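Local atomic coordinates of glypican-1 (Homo sapiens, PDB entry 4YWT), a protein that carries heparan sulfate at the cell surface and, through these chains, binds alpha-4 (V) collagen and takes part in Schwann cell myelination. Residues L58-Q63 / A248-V253; R272-G277 / N438-V443. The protein carries 3 engineered substitutions. One frame throughout, in Å; residues are numbered along the deposited sequence.

Contact 1 of 2, residues L58-Q63 / A248-V253; sequences LRICPQ and AVMKLV
M250 meets the loop 58-63 with two parts of its side chain. M250 CG lies against both branches of I60, 3.8 Å from I60 CD1 and 3.9 Å from I60 CG2. Its methyl CE goes further and touches the sulfur of C61, with M250 CE 3.6 Å from C61 SG. The bend of the methionine chain at chi2 (54°) lets one side chain serve both neighbours. I60 straddles M250 CG because its CG2 stands anti to the backbone N while CG1, which carries CD1, stands beside it (chi1 -56°).

One residue on, K251 sets its last methylene against the proline ring. K251 CE is 3.7 Å from P62 CG and 4.0 Å from P62 CD, and the two side chains cross at a slant. The backbones come nearest at C61 and K251, where the CA atoms are 5.7 Å apart.

Further out, C61 SG forms a disulfide with C255, just past the end of helix 243-253. The loop belongs to the disulfide-rich end of the glypican core, where C68-C258 makes a second such tie. E73, on helix 70-129, takes up the backbone N-H groups of R59, I60 and C61 with its carboxylate. Within the loop, Q63 NE2 donates to L58 O at 3.1 Å and links the two ends of the segment; the donor lies in the carbonyl plane.

No hydrogen bond passes between the two segments. Apolar packing and the C61-C255 disulfide therefore hold the loop on the helix, while E73 satisfies its backbone N-H groups.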
loop_
_atom_site.group_PDB
_atom_site.type_symbol
_atom_site.label_atom_id
_atom_site.label_comp_id
_atom_site.label_asym_id
_atom_site.label_seq_id
_atom_site.Cartn_x
_atom_site.Cartn_y
_atom_site.Cartn_z
ATOM N N LEU A 58 -0.343 39.811 -21.068
ATOM C CA LEU A 58 -0.032 38.493 -20.534
ATOM C C LEU A 58 0.229 38.554 -19.034
ATOM O O LEU A 58 1.113 39.277 -18.573
ATOM C CB LEU A 58 1.188 37.911 -21.252
ATOM C CG LEU A 58 1.208 37.972 -22.782
ATOM C CD1 LEU A 58 2.572 37.554 -23.309
ATOM C CD2 LEU A 58 0.109 37.109 -23.383
ATOM N N ARG A 59 -0.552 37.788 -18.279
ATOM C CA ARG A 59 -0.345 37.645 -16.844
ATOM C C ARG A 59 0.712 36.595 -16.511
ATOM O O ARG A 59 1.466 36.747 -15.552
ATOM C CB ARG A 59 -1.667 37.312 -16.149
ATOM C CG ARG A 59 -2.706 38.422 -16.253
ATOM C CD ARG A 59 -2.361 39.617 -15.362
ATOM N NE ARG A 59 -2.446 39.300 -13.937
ATOM C CZ ARG A 59 -2.065 40.120 -12.962
ATOM N NH1 ARG A 59 -1.572 41.318 -13.250
ATOM N NH2 ARG A 59 -2.182 39.746 -11.695
ATOM N N ILE A 60 0.755 35.528 -17.305
ATOM C CA ILE A 60 1.616 34.386 -17.006
ATOM C C ILE A 60 2.823 34.287 -17.937
ATOM O O ILE A 60 3.965 34.405 -17.492
ATOM C CB ILE A 60 0.831 33.060 -17.073
ATOM C CG1 ILE A 60 -0.377 33.108 -16.137
ATOM C CG2 ILE A 60 1.734 31.887 -16.723
ATOM C CD1 ILE A 60 -1.471 32.130 -16.502
ATOM N N CYS A 61 2.564 34.048 -19.220
ATOM C CA CYS A 61 3.628 33.940 -20.213
ATOM C C CYS A 61 4.492 35.194 -20.225
ATOM O O CYS A 61 3.977 36.301 -20.054
ATOM C CB CYS A 61 3.044 33.690 -21.607
ATOM S SG CYS A 61 2.061 32.182 -21.751
ATOM N N PRO A 62 5.811 35.023 -20.416
ATOM C CA PRO A 62 6.742 36.154 -20.474
ATOM C C PRO A 62 6.288 37.177 -21.502
ATOM O O PRO A 62 5.939 36.800 -22.621
ATOM C CB PRO A 62 8.064 35.504 -20.888
ATOM C CG PRO A 62 7.951 34.100 -20.416
ATOM C CD PRO A 62 6.504 33.732 -20.573
ATOM N N GLN A 63 6.275 38.450 -21.124
ATOM C CA GLN A 63 5.715 39.470 -21.994
ATOM C C GLN A 63 6.600 39.705 -23.212
ATOM O O GLN A 63 7.789 40.004 -23.100
ATOM C CB GLN A 63 5.490 40.768 -21.218
ATOM C CG GLN A 63 4.156 40.784 -20.481
ATOM C CD GLN A 63 4.137 41.724 -19.294
ATOM O OE1 GLN A 63 5.091 42.466 -19.057
ATOM N NE2 GLN A 63 3.045 41.697 -18.538
ATOM N N ALA A 248 2.832 27.991 -13.254
ATOM C CA ALA A 248 4.081 27.369 -13.683
ATOM C C ALA A 248 3.843 26.308 -14.755
ATOM O O ALA A 248 4.671 26.113 -15.645
ATOM C CB ALA A 248 4.803 26.767 -12.496
ATOM N N VAL A 249 2.707 25.623 -14.659
ATOM C CA VAL A 249 2.343 24.595 -15.625
ATOM C C VAL A 249 1.897 25.239 -16.931
ATOM O O VAL A 249 2.236 24.757 -18.013
ATOM C CB VAL A 249 1.231 23.674 -15.079
ATOM C CG1 VAL A 249 0.600 22.857 -16.196
ATOM C CG2 VAL A 249 1.792 22.759 -14.006
ATOM N N MET A 250 1.148 26.333 -16.829
ATOM C CA MET A 250 0.779 27.100 -18.015
ATOM C C MET A 250 2.031 27.576 -18.745
ATOM O O MET A 250 2.120 27.485 -19.969
ATOM C CB MET A 250 -0.102 28.294 -17.647
ATOM C CG MET A 250 -0.278 29.292 -18.783
ATOM S SD MET A 250 -0.878 28.515 -20.297
ATOM C CE MET A 250 -0.617 29.828 -21.486
ATOM N N LYS A 251 2.997 28.076 -17.982
ATOM C CA LYS A 251 4.265 28.521 -18.544
ATOM C C LYS A 251 5.012 27.354 -19.179
ATOM O O LYS A 251 5.639 27.496 -20.229
ATOM C CB LYS A 251 5.126 29.179 -17.465
ATOM C CG LYS A 251 6.430 29.772 -17.978
ATOM C CD LYS A 251 6.908 30.905 -17.082
ATOM C CE LYS A 251 8.148 31.580 -17.650
ATOM N NZ LYS A 251 9.348 30.701 -17.578
ATOM N N LEU A 252 4.927 26.197 -18.533
ATOM C CA LEU A 252 5.602 24.993 -18.996
ATOM C C LEU A 252 5.068 24.484 -20.332
ATOM O O LEU A 252 5.838 24.125 -21.222
ATOM C CB LEU A 252 5.476 23.887 -17.946
ATOM C CG LEU A 252 6.047 22.522 -18.336
ATOM C CD1 LEU A 252 7.563 22.584 -18.402
ATOM C CD2 LEU A 252 5.588 21.438 -17.369
ATOM N N VAL A 253 3.746 24.460 -20.470
ATOM C CA VAL A 253 3.112 23.764 -21.583
ATOM C C VAL A 253 2.755 24.663 -22.767
ATOM O O VAL A 253 3.203 24.421 -23.888
ATOM C CB VAL A 253 1.830 23.044 -21.118
ATOM C CG1 VAL A 253 1.197 22.288 -22.274
ATOM C CG2 VAL A 253 2.138 22.098 -19.968
#

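Contact 2 of 2, residues R272-G277 / N438-V443; sequences RNVLKG and NPEVEV
N438 reaches across to N273 on helix 268-278. From CB its side chain runs to CG, which stands anti to the backbone N (chi1 -168°). There the amide divides its work. N438 ND2 donates to N273 O at 2.9 Å, nearly straight at 172°, with the acceptor in the amide plane of N438. It approaches above the carbonyl plane of N273; the helical N-H of G277 reaches the same oxygen from the opposite face. N438 ND2 also hydrogen-bonds Q435 OE1. The other tip atom, OD1, turns back to its own loop. It accepts from E440 N in the carbonyl plane, a bent bond (132°) that makes an Asx turn. V441 N gives N438 OD1 a straighter bond of 3.1 Å from well above that plane, and the two together form an Asx motif.

The bare CA of G277 lets the loop pack close on the helix backbone. G277 CA lies 3.6 Å from N438 ND2 and 4.0 Å from V441 CB. V441 CG2 sits 3.4 Å from V274 O, and V443 CG2 lies 3.5 Å from G277 O. E440 lays its methylenes over V274, E440 CB being 3.8 Å from V274 CG2, and its carboxylate bonds to Y423. The amide of N273 binds the backbone of E426 and M428.

Loop 438-443 covers one part of helix 268-278, L275 faces helix 391-404, and V274 and V441 both touch A248 of helix 243-253.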
loop_
_atom_site.group_PDB
_atom_site.type_symbol
_atom_site.label_atom_id
_atom_site.label_comp_id
_atom_site.label_asym_id
_atom_site.label_seq_id
_atom_site.Cartn_x
_atom_site.Cartn_y
_atom_site.Cartn_z
ATOM N N ARG A 272 10.653 18.783 -14.997
ATOM C CA ARG A 272 10.902 18.119 -13.727
ATOM C C ARG A 272 11.002 19.106 -12.571
ATOM O O ARG A 272 10.525 18.823 -11.478
ATOM C CB ARG A 272 12.170 17.273 -13.807
ATOM C CG ARG A 272 11.887 15.793 -13.984
ATOM C CD ARG A 272 13.025 15.087 -14.689
ATOM N NE ARG A 272 12.545 14.310 -15.828
ATOM C CZ ARG A 272 13.336 13.742 -16.732
ATOM N NH1 ARG A 272 12.811 13.053 -17.735
ATOM N NH2 ARG A 272 14.652 13.863 -16.633
ATOM N N ASN A 273 11.616 20.260 -12.806
ATOM C CA ASN A 273 11.659 21.289 -11.774
ATOM C C ASN A 273 10.266 21.834 -11.501
ATOM O O ASN A 273 9.888 22.053 -10.342
ATOM C CB ASN A 273 12.607 22.420 -12.165
ATOM C CG ASN A 273 14.001 22.223 -11.609
ATOM O OD1 ASN A 273 14.302 21.185 -11.021
ATOM N ND2 ASN A 273 14.858 23.221 -11.781
ATOM N N VAL A 274 9.496 22.032 -12.568
ATOM C CA VAL A 274 8.120 22.495 -12.419
ATOM C C VAL A 274 7.293 21.525 -11.577
ATOM O O VAL A 274 6.669 21.928 -10.593
ATOM C CB VAL A 274 7.430 22.687 -13.781
ATOM C CG1 VAL A 274 5.951 22.986 -13.587
ATOM C CG2 VAL A 274 8.107 23.801 -14.566
ATOM N N LEU A 275 7.298 20.250 -11.951
ATOM C CA LEU A 275 6.489 19.264 -11.239
ATOM C C LEU A 275 7.001 19.005 -9.823
ATOM O O LEU A 275 6.212 18.741 -8.918
ATOM C CB LEU A 275 6.419 17.951 -12.022
ATOM C CG LEU A 275 5.648 18.028 -13.343
ATOM C CD1 LEU A 275 5.362 16.637 -13.886
ATOM C CD2 LEU A 275 4.356 18.814 -13.170
ATOM N N LYS A 276 8.315 19.085 -9.630
ATOM C CA LYS A 276 8.884 18.980 -8.289
ATOM C C LYS A 276 8.417 20.145 -7.431
ATOM O O LYS A 276 8.231 20.000 -6.224
ATOM C CB LYS A 276 10.412 18.937 -8.331
ATOM C CG LYS A 276 10.985 17.547 -8.557
ATOM C CD LYS A 276 12.503 17.563 -8.555
ATOM C CE LYS A 276 13.067 16.168 -8.763
ATOM N NZ LYS A 276 14.466 16.047 -8.267
ATOM N N GLY A 277 8.229 21.300 -8.061
ATOM C CA GLY A 277 7.656 22.442 -7.374
ATOM C C GLY A 277 6.200 22.196 -7.021
ATOM O O GLY A 277 5.765 22.472 -5.903
ATOM N N ASN A 438 13.387 27.021 -5.869
ATOM C CA ASN A 438 12.917 26.568 -7.182
ATOM C C ASN A 438 12.635 27.742 -8.121
ATOM O O ASN A 438 11.767 28.571 -7.850
ATOM C CB ASN A 438 11.660 25.705 -7.021
ATOM C CG ASN A 438 11.285 24.956 -8.295
ATOM O OD1 ASN A 438 11.330 25.502 -9.397
ATOM N ND2 ASN A 438 10.903 23.693 -8.141
ATOM N N PRO A 439 13.376 27.807 -9.239
ATOM C CA PRO A 439 13.307 28.922 -10.193
ATOM C C PRO A 439 11.981 28.993 -10.947
ATOM O O PRO A 439 11.501 30.086 -11.246
ATOM C CB PRO A 439 14.461 28.628 -11.156
ATOM C CG PRO A 439 14.635 27.149 -11.092
ATOM C CD PRO A 439 14.333 26.771 -9.667
ATOM N N GLU A 440 11.416 27.836 -11.269
ATOM C CA GLU A 440 10.181 27.777 -12.040
ATOM C C GLU A 440 8.934 28.003 -11.190
ATOM O O GLU A 440 8.006 28.694 -11.605
ATOM C CB GLU A 440 10.088 26.438 -12.769
ATOM C CG GLU A 440 11.355 26.070 -13.535
ATOM C CD GLU A 440 11.908 27.218 -14.369
ATOM O OE1 GLU A 440 11.114 28.008 -14.924
ATOM O OE2 GLU A 440 13.148 27.330 -14.470
ATOM N N VAL A 441 8.917 27.407 -10.003
ATOM C CA VAL A 441 7.770 27.517 -9.112
ATOM C C VAL A 441 8.188 28.159 -7.799
ATOM O O VAL A 441 9.185 27.760 -7.199
ATOM C CB VAL A 441 7.141 26.140 -8.815
ATOM C CG1 VAL A 441 5.782 26.309 -8.149
ATOM C CG2 VAL A 441 7.023 25.320 -10.086
ATOM N N GLU A 442 7.422 29.137 -7.333
ATOM C CA GLU A 442 7.741 29.749 -6.054
ATOM C C GLU A 442 6.844 29.149 -4.987
ATOM O O GLU A 442 5.634 29.380 -4.954
ATOM C CB GLU A 442 7.595 31.271 -6.108
ATOM C CG GLU A 442 8.910 32.001 -5.864
ATOM C CD GLU A 442 8.774 33.509 -5.915
ATOM O OE1 GLU A 442 9.287 34.119 -6.876
ATOM O OE2 GLU A 442 8.161 34.085 -4.992
ATOM N N VAL A 443 7.468 28.370 -4.113
ATOM C CA VAL A 443 6.752 27.581 -3.129
ATOM C C VAL A 443 7.107 28.037 -1.726
ATOM O O VAL A 443 8.284 28.121 -1.374
ATOM C CB VAL A 443 7.078 26.082 -3.270
ATOM C CG1 VAL A 443 6.261 25.266 -2.286
ATOM C CG2 VAL A 443 6.833 25.615 -4.696
#

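In the fold
From the N terminus, the chain passes through loop 58-63 and enters the long helix 70-129. It returns 185 residues later on helix 243-253, where contact 1 closes the first loop. Contact 2 opens soon after, on helix 268-278, and closes 161 residues on, ahead of helix 450-471. The two closures follow in series and neither nest nor cross. Their centres are 13 Å apart. Helices 243-253 and 268-278 touch through L252 and V274 and are joined by the C245-C278 disulfide. Loop 58-63 packs on the first helix; loop 438-443 packs on the second and also reaches the first.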